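Local coordinates for HhaI Restriction Endonuclease (Haemophilus parahaemolyticus, PDB 6UKF), which is a restriction endonuclease that binds its cognate DNA site and presumably cleaves both strands there, at residues 121-129 with 138-146; 158-168 with 218-226. All coordinates share one frame; numbering follows the deposited sequence. Where two conformers were deposited one is given.

Contact 1: 121-129 with 138-146. With PO4 (phosphate ion), chain Q; EDO (1,2-ethanediol), chain I.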
loop_
_atom_site.group_PDB
_atom_site.type_symbol
_atom_site.label_atom_id
_atom_site.label_comp_id
_atom_site.label_asym_id
_atom_site.label_seq_id
_atom_site.Cartn_x
_atom_site.Cartn_y
_atom_site.Cartn_z
ATOM N N TYR A 121 -12.000 2.279 3.702
ATOM C CA TYR A 121 -11.685 1.226 4.662
ATOM C C TYR A 121 -12.946 0.560 5.199
ATOM O O TYR A 121 -12.962 -0.658 5.400
ATOM C CB TYR A 121 -10.734 1.746 5.740
ATOM C CG TYR A 121 -9.341 1.857 5.167
ATOM C CD1 TYR A 121 -8.529 0.740 5.060
ATOM C CD2 TYR A 121 -8.867 3.059 4.665
ATOM C CE1 TYR A 121 -7.270 0.822 4.502
ATOM C CE2 TYR A 121 -7.609 3.153 4.106
ATOM C CZ TYR A 121 -6.813 2.031 4.028
ATOM O OH TYR A 121 -5.561 2.117 3.467
ATOM N N LYS A 122 -14.029 1.316 5.385
ATOM C CA LYS A 122 -15.300 0.677 5.717
ATOM C C LYS A 122 -15.701 -0.327 4.639
ATOM O O LYS A 122 -16.196 -1.418 4.948
ATOM C CB LYS A 122 -16.398 1.726 5.894
ATOM C CG LYS A 122 -16.275 2.582 7.149
ATOM C CD LYS A 122 -17.277 3.726 7.115
ATOM C CE LYS A 122 -17.107 4.670 8.293
ATOM N NZ LYS A 122 -18.053 5.813 8.223
ATOM N N SER A 123 -15.491 0.024 3.367
ATOM C CA SER A 123 -15.873 -0.860 2.272
ATOM C C SER A 123 -15.071 -2.153 2.274
ATOM O O SER A 123 -15.532 -3.156 1.718
ATOM C CB SER A 123 -15.697 -0.139 0.933
ATOM O OG SER A 123 -14.363 -0.234 0.465
ATOM N N LYS A 124 -13.886 -2.153 2.879
ATOM C CA LYS A 124 -13.065 -3.348 2.988
ATOM C C LYS A 124 -13.231 -4.044 4.333
ATOM O O LYS A 124 -12.423 -4.913 4.676
ATOM C CB LYS A 124 -11.595 -3.001 2.748
ATOM C CG LYS A 124 -11.339 -2.253 1.446
ATOM C CD LYS A 124 -11.928 -2.986 0.250
ATOM C CE LYS A 124 -11.727 -2.196 -1.030
ATOM N NZ LYS A 124 -12.553 -2.754 -2.135
ATOM N N SER A 125 -14.264 -3.683 5.094
ATOM C CA SER A 125 -14.541 -4.279 6.402
ATOM C C SER A 125 -13.402 -4.053 7.389
ATOM O O SER A 125 -13.207 -4.841 8.318
ATOM C CB SER A 125 -14.885 -5.768 6.302
ATOM O OG SER A 125 -15.940 -5.998 5.385
ATOM N N VAL A 126 -12.649 -2.974 7.199
ATOM C CA VAL A 126 -11.651 -2.536 8.166
ATOM C C VAL A 126 -12.358 -1.609 9.144
ATOM O O VAL A 126 -12.763 -0.501 8.783
ATOM C CB VAL A 126 -10.472 -1.835 7.483
ATOM C CG1 VAL A 126 -9.555 -1.196 8.527
ATOM C CG2 VAL A 126 -9.702 -2.819 6.626
ATOM N N LYS A 127 -12.512 -2.070 10.385
ATOM C CA LYS A 127 -13.226 -1.320 11.406
ATOM C C LYS A 127 -12.301 -0.588 12.365
ATOM O O LYS A 127 -12.738 0.372 13.009
ATOM C CB LYS A 127 -14.122 -2.258 12.228
ATOM C CG LYS A 127 -15.383 -2.752 11.526
ATOM C CD LYS A 127 -16.246 -3.543 12.501
ATOM C CE LYS A 127 -17.302 -4.387 11.801
ATOM N NZ LYS A 127 -18.469 -3.583 11.337
ATOM N N PHE A 128 -11.048 -1.023 12.481
ATOM C CA PHE A 128 -10.102 -0.428 13.408
ATOM C C PHE A 128 -8.735 -0.344 12.754
ATOM O O PHE A 128 -8.408 -1.118 11.851
ATOM C CB PHE A 128 -9.980 -1.250 14.700
ATOM C CG PHE A 128 -11.184 -1.152 15.585
ATOM C CD1 PHE A 128 -12.290 -1.955 15.366
ATOM C CD2 PHE A 128 -11.219 -0.243 16.629
ATOM C CE1 PHE A 128 -13.407 -1.855 16.173
ATOM C CE2 PHE A 128 -12.334 -0.140 17.438
ATOM C CZ PHE A 128 -13.429 -0.946 17.209
ATOM N N PHE A 129 -7.954 0.622 13.219
ATOM C CA PHE A 129 -6.543 0.748 12.900
ATOM C C PHE A 129 -5.738 0.537 14.175
ATOM O O PHE A 129 -6.208 0.827 15.281
ATOM C CB PHE A 129 -6.230 2.144 12.347
ATOM C CG PHE A 129 -6.498 2.300 10.871
ATOM C CD1 PHE A 129 -7.777 2.160 10.357
ATOM C CD2 PHE A 129 -5.465 2.610 9.999
ATOM C CE1 PHE A 129 -8.015 2.309 9.001
ATOM C CE2 PHE A 129 -5.701 2.763 8.646
ATOM C CZ PHE A 129 -6.976 2.612 8.148
ATOM N N ILE A 138 -5.059 1.903 19.326
ATOM C CA ILE A 138 -6.081 1.197 18.562
ATOM C C ILE A 138 -7.309 2.091 18.511
ATOM O O ILE A 138 -7.769 2.574 19.551
ATOM C CB ILE A 138 -6.435 -0.154 19.209
ATOM C CG1 ILE A 138 -5.190 -1.037 19.332
ATOM C CG2 ILE A 138 -7.521 -0.855 18.401
ATOM C CD1 ILE A 138 -5.396 -2.263 20.190
ATOM N N PHE A 139 -7.849 2.303 17.315
ATOM C CA PHE A 139 -8.972 3.220 17.206
ATOM C C PHE A 139 -9.899 2.814 16.073
ATOM O O PHE A 139 -9.453 2.225 15.081
ATOM C CB PHE A 139 -8.507 4.674 17.021
ATOM C CG PHE A 139 -7.748 4.921 15.751
ATOM C CD1 PHE A 139 -8.416 5.226 14.578
ATOM C CD2 PHE A 139 -6.366 4.873 15.735
ATOM C CE1 PHE A 139 -7.719 5.464 13.409
ATOM C CE2 PHE A 139 -5.663 5.113 14.571
ATOM C CZ PHE A 139 -6.342 5.411 13.406
ATOM N N PRO A 140 -11.186 3.128 16.189
ATOM C CA PRO A 140 -12.136 2.801 15.126
ATOM C C PRO A 140 -12.031 3.776 13.966
ATOM O O PRO A 140 -11.703 4.952 14.136
ATOM C CB PRO A 140 -13.491 2.945 15.830
ATOM C CG PRO A 140 -13.254 3.999 16.849
ATOM C CD PRO A 140 -11.841 3.808 17.322
ATOM N N ILE A 141 -12.342 3.266 12.770
ATOM C CA ILE A 141 -12.209 4.051 11.542
ATOM C C ILE A 141 -12.976 5.365 11.619
ATOM O O ILE A 141 -12.537 6.379 11.064
ATOM C CB ILE A 141 -12.615 3.184 10.324
ATOM C CG1 ILE A 141 -12.460 3.945 9.002
ATOM C CG2 ILE A 141 -14.048 2.670 10.457
ATOM C CD1 ILE A 141 -11.068 4.454 8.730
ATOM N N GLU A 142 -14.113 5.385 12.319
ATOM C CA GLU A 142 -14.915 6.603 12.374
ATOM C C GLU A 142 -14.206 7.759 13.073
ATOM O O GLU A 142 -14.657 8.902 12.935
ATOM C CB GLU A 142 -16.264 6.334 13.048
ATOM C CG GLU A 142 -16.168 5.770 14.450
ATOM C CD GLU A 142 -16.289 4.257 14.493
ATOM O OE1 GLU A 142 -16.731 3.735 15.537
ATOM O OE2 GLU A 142 -15.931 3.576 13.505
ATOM N N HIS A 143 -13.117 7.507 13.805
ATOM C CA HIS A 143 -12.393 8.559 14.511
ATOM C C HIS A 143 -11.010 8.823 13.925
ATOM O O HIS A 143 -10.160 9.418 14.595
ATOM C CB HIS A 143 -12.299 8.240 15.999
ATOM C CG HIS A 143 -13.606 8.367 16.712
ATOM N ND1 HIS A 143 -13.731 8.183 18.068
ATOM C CD2 HIS A 143 -14.844 8.669 16.257
ATOM C CE1 HIS A 143 -14.991 8.353 18.421
ATOM N NE2 HIS A 143 -15.688 8.650 17.341
ATOM N N PHE A 144 -10.798 8.435 12.667
ATOM C CA PHE A 144 -9.483 8.509 12.037
ATOM C C PHE A 144 -8.830 9.877 12.193
ATOM O O PHE A 144 -7.623 9.967 12.449
ATOM C CB PHE A 144 -9.642 8.168 10.553
ATOM C CG PHE A 144 -8.354 7.878 9.851
ATOM C CD1 PHE A 144 -7.858 6.590 9.806
ATOM C CD2 PHE A 144 -7.646 8.886 9.224
ATOM C CE1 PHE A 144 -6.675 6.311 9.158
ATOM C CE2 PHE A 144 -6.462 8.612 8.576
ATOM C CZ PHE A 144 -5.977 7.322 8.544
ATOM N N GLU A 145 -9.599 10.954 12.018
ATOM C CA GLU A 145 -9.005 12.285 11.971
ATOM C C GLU A 145 -8.397 12.706 13.303
ATOM O O GLU A 145 -7.593 13.644 13.333
ATOM C CB GLU A 145 -10.036 13.321 11.506
ATOM C CG GLU A 145 -11.097 13.719 12.535
ATOM C CD GLU A 145 -12.219 12.702 12.678
ATOM O OE1 GLU A 145 -12.147 11.669 12.092
ATOM O OE2 GLU A 145 -13.248 13.016 13.463
ATOM N N HIS A 146 -8.772 12.053 14.401
ATOM C CA HIS A 146 -8.202 12.381 15.699
ATOM C C HIS A 146 -6.804 11.814 15.887
ATOM O O HIS A 146 -6.142 12.154 16.875
ATOM C CB HIS A 146 -9.123 11.876 16.810
ATOM C CG HIS A 146 -10.473 12.521 16.801
ATOM N ND1 HIS A 146 -10.658 13.858 17.078
ATOM C CD2 HIS A 146 -11.700 12.017 16.537
ATOM C CE1 HIS A 146 -11.943 14.149 16.991
ATOM N NE2 HIS A 146 -12.598 13.049 16.665
HETATM P P PO4 Q . -8.390 16.554 16.815
HETATM O O1 PO4 Q . -6.897 16.773 16.782
HETATM O O2 PO4 Q . -9.078 17.850 17.162
HETATM O O3 PO4 Q . -8.864 16.077 15.465
HETATM O O4 PO4 Q . -8.728 15.515 17.856
HETATM C C1 EDO I . -15.604 -9.317 7.866
HETATM O O1 EDO I . -16.267 -8.148 8.362
HETATM C C2 EDO I . -16.416 -9.940 6.734
HETATM O O2 EDO I . -16.440 -9.058 5.605
HETATM O O HOH W 1 -15.464 0.801 13.652
#
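The beta hairpin of strands 126-132 and 136-140 brings F129 and F139 together as an antiparallel hydrogen-bonded pair, and the aromatic cluster of F129, F139 and F144 packs on one face of it. F129 N reaches F139 O at 2.9 Å, and F139 N returns to F129 O at 3.0 Å. Two residues along each strand, I141 N meets K127 O at 2.9 Å from above the carbonyl plane, as strand gives way to a 3-10 turn; a water bonded to E142 OE2 also donates to K127 O. CB of F129 sits over the face of the F139 ring, 3.4 Å from CZ, while the two rings, nearly parallel, are slid apart and barely overlap. F144 instead turns its edge to the F129 face in a T-shaped pair, CE1 lying 3.7 Å from F129 CE2 with the planes at 79°. I141, its CG1 opposite the backbone N (chi1 -179°), sets CD1 3.7 Å from F129 CE1 and also against Y121 CB. On the other face, F128 CE2 packs on P140 CB (3.7 Å), against helix 242-255. The Schellman motif closing helix 110-123 leads directly into this hairpin, whose strand 136-140 is one of the two outermost strands of a mixed sheet.

Contact 2: 158-168 with 218-226. With EDO (1,2-ethanediol), chain H; EDO (1,2-ethanediol), chain M; EDO (1,2-ethanediol), chain D; nucleotides of chain C.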
loop_
_atom_site.group_PDB
_atom_site.type_symbol
_atom_site.label_atom_id
_atom_site.label_comp_id
_atom_site.label_asym_id
_atom_site.label_seq_id
_atom_site.Cartn_x
_atom_site.Cartn_y
_atom_site.Cartn_z
ATOM N N LYS A 158 4.922 3.648 -10.777
ATOM C CA LYS A 158 5.192 2.484 -11.602
ATOM C C LYS A 158 4.561 1.243 -10.985
ATOM O O LYS A 158 4.586 1.058 -9.765
ATOM C CB LYS A 158 6.708 2.307 -11.680
ATOM C CG LYS A 158 7.188 1.247 -12.635
ATOM C CD LYS A 158 8.690 1.096 -12.502
ATOM C CE LYS A 158 9.250 0.073 -13.467
ATOM N NZ LYS A 158 10.707 -0.134 -13.240
ATOM N N SER A 159 3.993 0.392 -11.835
ATOM C CA SER A 159 3.427 -0.860 -11.360
ATOM C C SER A 159 4.540 -1.802 -10.905
ATOM O O SER A 159 5.732 -1.557 -11.110
ATOM C CB SER A 159 2.560 -1.504 -12.442
ATOM O OG SER A 159 1.401 -0.724 -12.694
ATOM N N GLY A 160 4.132 -2.900 -10.269
ATOM C CA GLY A 160 5.061 -3.772 -9.588
ATOM C C GLY A 160 5.670 -4.834 -10.483
ATOM O O GLY A 160 5.412 -4.923 -11.681
ATOM N N SER A 161 6.484 -5.674 -9.856
ATOM C CA SER A 161 7.272 -6.668 -10.557
ATOM C C SER A 161 6.506 -7.983 -10.652
ATOM O O SER A 161 5.403 -8.137 -10.122
ATOM C CB SER A 161 8.588 -6.883 -9.814
ATOM O OG SER A 161 8.338 -7.381 -8.509
ATOM N N ARG A 162 7.106 -8.949 -11.342
ATOM C CA ARG A 162 6.604 -10.313 -11.384
ATOM C C ARG A 162 7.793 -11.261 -11.337
ATOM O O ARG A 162 8.918 -10.895 -11.686
ATOM C CB ARG A 162 5.737 -10.569 -12.625
ATOM C CG ARG A 162 6.415 -10.273 -13.954
ATOM C CD ARG A 162 5.380 -9.963 -15.018
ATOM N NE ARG A 162 5.981 -9.674 -16.317
ATOM C CZ ARG A 162 6.286 -10.594 -17.229
ATOM N NH1 ARG A 162 6.049 -11.879 -16.995
ATOM N NH2 ARG A 162 6.828 -10.228 -18.382
ATOM N N HIS A 163 7.542 -12.483 -10.882
ATOM C CA HIS A 163 8.613 -13.465 -10.805
ATOM C C HIS A 163 9.115 -13.806 -12.199
ATOM O O HIS A 163 8.340 -13.886 -13.155
ATOM C CB HIS A 163 8.107 -14.750 -10.154
ATOM C CG HIS A 163 7.831 -14.624 -8.691
ATOM N ND1 HIS A 163 7.565 -15.713 -7.892
ATOM C CD2 HIS A 163 7.782 -13.540 -7.881
ATOM C CE1 HIS A 163 7.362 -15.306 -6.651
ATOM N NE2 HIS A 163 7.487 -13.992 -6.618
ATOM N N LEU A 164 10.423 -14.018 -12.311
ATOM C CA LEU A 164 10.958 -14.654 -13.503
ATOM C C LEU A 164 10.186 -15.939 -13.769
ATOM O O LEU A 164 9.857 -16.685 -12.843
ATOM C CB LEU A 164 12.437 -14.978 -13.293
ATOM C CG LEU A 164 13.173 -15.611 -14.475
ATOM C CD1 LEU A 164 13.390 -14.580 -15.573
ATOM C CD2 LEU A 164 14.493 -16.209 -14.026
ATOM N N ASN A 165 9.888 -16.191 -15.040
ATOM C CA ASN A 165 9.129 -17.365 -15.441
ATOM C C ASN A 165 9.891 -18.118 -16.524
ATOM O O ASN A 165 10.888 -17.635 -17.068
ATOM C CB ASN A 165 7.721 -16.988 -15.924
ATOM C CG ASN A 165 7.731 -15.889 -16.968
ATOM O OD1 ASN A 165 8.596 -15.854 -17.844
ATOM N ND2 ASN A 165 6.766 -14.980 -16.877
ATOM N N SER A 166 9.408 -19.325 -16.827
ATOM C CA SER A 166 10.092 -20.173 -17.798
ATOM C C SER A 166 10.182 -19.495 -19.158
ATOM O O SER A 166 11.218 -19.571 -19.830
ATOM C CB SER A 166 9.368 -21.513 -17.918
ATOM O OG SER A 166 9.282 -22.160 -16.660
ATOM N N LYS A 167 9.106 -18.830 -19.584
ATOM C CA LYS A 167 9.127 -18.158 -20.878
ATOM C C LYS A 167 10.232 -17.111 -20.950
ATOM O O LYS A 167 10.815 -16.900 -22.020
ATOM C CB LYS A 167 7.767 -17.515 -21.157
ATOM C CG LYS A 167 7.693 -16.754 -22.473
ATOM C CD LYS A 167 6.322 -16.125 -22.674
ATOM N N SER A 168 10.542 -16.456 -19.832
ATOM C CA SER A 168 11.549 -15.404 -19.807
ATOM C C SER A 168 12.938 -15.912 -19.451
ATOM O O SER A 168 13.898 -15.138 -19.518
ATOM C CB SER A 168 11.150 -14.326 -18.795
ATOM O OG SER A 168 9.821 -13.892 -19.013
ATOM N N HIS A 218 16.670 -14.631 -6.143
ATOM C CA HIS A 218 15.388 -14.645 -6.829
ATOM C C HIS A 218 15.371 -13.507 -7.835
ATOM O O HIS A 218 15.903 -12.424 -7.573
ATOM C CB HIS A 218 14.237 -14.496 -5.836
ATOM C CG HIS A 218 14.062 -15.686 -4.945
ATOM N ND1 HIS A 218 12.924 -15.900 -4.197
ATOM C CD2 HIS A 218 14.884 -16.729 -4.685
ATOM C CE1 HIS A 218 13.054 -17.023 -3.514
ATOM N NE2 HIS A 218 14.235 -17.546 -3.792
ATOM N N VAL A 219 14.768 -13.760 -8.991
ATOM C CA VAL A 219 14.821 -12.847 -10.123
ATOM C C VAL A 219 13.417 -12.337 -10.394
ATOM O O VAL A 219 12.462 -13.121 -10.431
ATOM C CB VAL A 219 15.414 -13.531 -11.368
ATOM C CG1 VAL A 219 15.540 -12.533 -12.506
ATOM C CG2 VAL A 219 16.763 -14.144 -11.036
ATOM N N LYS A 220 13.298 -11.029 -10.585
ATOM C CA LYS A 220 12.023 -10.397 -10.866
ATOM C C LYS A 220 12.102 -9.664 -12.195
ATOM O O LYS A 220 13.172 -9.217 -12.617
ATOM C CB LYS A 220 11.633 -9.405 -9.762
ATOM C CG LYS A 220 11.540 -10.025 -8.378
ATOM C CD LYS A 220 12.850 -9.893 -7.619
ATOM C CE LYS A 220 12.849 -10.743 -6.361
ATOM N NZ LYS A 220 11.851 -10.283 -5.356
ATOM N N ILE A 221 10.955 -9.559 -12.857
ATOM C CA ILE A 221 10.807 -8.767 -14.071
ATOM C C ILE A 221 10.049 -7.507 -13.678
ATOM O O ILE A 221 8.935 -7.589 -13.145
ATOM C CB ILE A 221 10.051 -9.536 -15.162
ATOM C CG1 ILE A 221 10.755 -10.855 -15.485
ATOM C CG2 ILE A 221 9.921 -8.670 -16.418
ATOM C CD1 ILE A 221 9.897 -11.812 -16.286
ATOM N N LEU A 222 10.646 -6.347 -13.927
ATOM C CA LEU A 222 10.022 -5.092 -13.545
ATOM C C LEU A 222 8.984 -4.675 -14.584
ATOM O O LEU A 222 9.002 -5.116 -15.737
ATOM C CB LEU A 222 11.083 -4.008 -13.366
ATOM C CG LEU A 222 12.200 -4.372 -12.382
ATOM C CD1 LEU A 222 13.192 -3.226 -12.215
ATOM C CD2 LEU A 222 11.637 -4.787 -11.029
ATOM N N SER A 223 8.073 -3.809 -14.157
ATOM C CA SER A 223 6.949 -3.395 -14.978
ATOM C C SER A 223 7.378 -2.367 -16.019
ATOM O O SER A 223 8.431 -1.733 -15.909
ATOM C CB SER A 223 5.872 -2.763 -14.096
ATOM O OG SER A 223 4.745 -2.367 -14.856
ATOM N N ASN A 224 6.527 -2.197 -17.030
ATOM C CA ASN A 224 6.640 -1.107 -17.988
ATOM C C ASN A 224 5.433 -0.176 -17.907
ATOM O O ASN A 224 5.242 0.652 -18.804
ATOM C CB ASN A 224 6.802 -1.649 -19.413
ATOM C CG ASN A 224 8.110 -2.400 -19.612
ATOM O OD1 ASN A 224 9.158 -1.993 -19.108
ATOM N ND2 ASN A 224 8.052 -3.506 -20.350
ATOM N N THR A 225 4.618 -0.290 -16.856
ATOM C CA THR A 225 3.411 0.511 -16.689
ATOM C C THR A 225 3.696 1.652 -15.718
ATOM O O THR A 225 4.154 1.419 -14.594
ATOM C CB THR A 225 2.269 -0.360 -16.160
ATOM O OG1 THR A 225 2.050 -1.464 -17.049
ATOM C CG2 THR A 225 0.992 0.454 -16.036
ATOM N N PHE A 226 3.404 2.879 -16.147
ATOM C CA PHE A 226 3.747 4.095 -15.414
ATOM C C PHE A 226 2.534 5.012 -15.296
ATOM O O PHE A 226 2.577 6.191 -15.652
ATOM C CB PHE A 226 4.903 4.850 -16.067
ATOM C CG PHE A 226 6.221 4.142 -15.979
ATOM C CD1 PHE A 226 7.110 4.433 -14.958
ATOM C CD2 PHE A 226 6.577 3.194 -16.922
ATOM C CE1 PHE A 226 8.327 3.789 -14.876
ATOM C CE2 PHE A 226 7.793 2.545 -16.847
ATOM C CZ PHE A 226 8.670 2.843 -15.822
HETATM C C1 EDO H . 11.329 -16.247 -9.296
HETATM O O1 EDO H . 11.266 -14.917 -8.770
HETATM C C2 EDO H . 12.542 -16.961 -8.709
HETATM O O2 EDO H . 13.739 -16.372 -9.226
HETATM C C1 EDO M . 5.090 -11.421 -8.351
HETATM O O1 EDO M . 5.326 -11.260 -6.949
HETATM C C2 EDO M . 4.799 -12.882 -8.668
HETATM O O2 EDO M . 4.787 -13.061 -10.089
HETATM C C1 EDO D . 12.006 2.900 -12.536
HETATM O O1 EDO D . 12.023 2.524 -13.917
HETATM C C2 EDO D . 13.367 2.595 -11.922
HETATM O O2 EDO D . 13.484 1.178 -11.746
ATOM P P DG C 7 10.710 -6.809 -5.776
ATOM O OP1 DG C 7 11.802 -7.477 -5.035
ATOM O OP2 DG C 7 10.493 -7.133 -7.200
ATOM O "O5'" DG C 7 9.342 -7.067 -4.979
ATOM C "C5'" DG C 7 9.331 -6.995 -3.555
ATOM C "C4'" DG C 7 8.111 -7.680 -2.965
ATOM O "O4'" DG C 7 6.938 -6.829 -3.128
ATOM C "C3'" DG C 7 7.719 -9.015 -3.591
ATOM O "O3'" DG C 7 7.126 -9.849 -2.583
ATOM C "C2'" DG C 7 6.748 -8.602 -4.695
ATOM C "C1'" DG C 7 6.038 -7.407 -4.069
ATOM N N9 DG C 7 5.667 -6.359 -5.009
ATOM C C8 DG C 7 6.437 -5.848 -6.024
ATOM N N7 DG C 7 5.853 -4.891 -6.688
ATOM C C5 DG C 7 4.623 -4.745 -6.060
ATOM C C6 DG C 7 3.558 -3.858 -6.338
ATOM O O6 DG C 7 3.490 -2.993 -7.220
ATOM N N1 DG C 7 2.492 -4.042 -5.462
ATOM C C2 DG C 7 2.460 -4.967 -4.447
ATOM N N2 DG C 7 1.344 -5.000 -3.707
ATOM N N3 DG C 7 3.451 -5.802 -4.176
ATOM C C4 DG C 7 4.497 -5.635 -5.020
HETATM O O HOH W 2 11.128 -1.472 -15.842
HETATM O O HOH W 3 1.277 2.173 -12.843
HETATM O O HOH W 4 8.224 -2.834 -11.393
HETATM O O HOH W 5 6.564 -6.777 -14.043
HETATM O O HOH W 6 6.383 -6.454 -17.419
#
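R162 and I221 form an antiparallel hydrogen-bonded pair at the centre of two segments that run alongside each other, as the strands of a small sheet do. I221 N to R162 O, at 2.7 Å, is the shorter of their two bonds, with R162 N to I221 O returning; L164 N reaches V219 O beyond them. Past the strands the ladder is interrupted, and water bridges S159 O to S223 N before S159 N regains T225 O at 2.9 Å. Here S223 OG accepts from T225 N in an ST turn.

The aliphatic chain of K158, extended throughout, lies over one face of the F226 ring, its CG 3.6 Å from CE1, and carries NZ on to a DNA phosphate. The R162 guanidinium is laid across I221, whose CD1 sits 3.8 Å above its plane, while NH1 forms a salt bridge to a DNA phosphate. S161 and K220 share the phosphate of DG7 of chain C: S161 OG donates to OP2 at 2.5 Å, and in one of its two deposited conformers K220, bent at chi2 (93°), brings NZ to OP1 at 2.8 Å. Base edges are met too, consistent with sequence recognition: S159 OG bonds a guanine N7 and G160 N a guanine O6, while G160 CA comes within 2.9 Å of DG7 O6.

L164 and V219 pack side by side, CB to CB 3.8 Å, and both rest on F172 of helix 169-179. Strand 217-221 lies between edge strand 162-163 and strand 207-212, where F208 touches L164 and I221.

Overall arrangement
Contacts 1 and 2 show how one antiparallel pairing scheme can serve different surroundings. Both are largely buried, but contact 1 is enclosed mainly by protein, whereas contact 2 lies against bound DNA, which is within reach of twelve of its residues. Contact 1 joins neighbouring strands of a tight hairpin in the mixed sheet; contact 2 brings together segments 50 residues apart at their closest ends, in a separate four-stranded sheet. No secondary-structure element is common to them, and they lie on opposite sides of the chain's centre, their nearest atoms about 17 Å apart. Aromatic and aliphatic packing dominates the first, while the second mixes aliphatic packing with serines, lysines and an arginine turned to phosphates and bases.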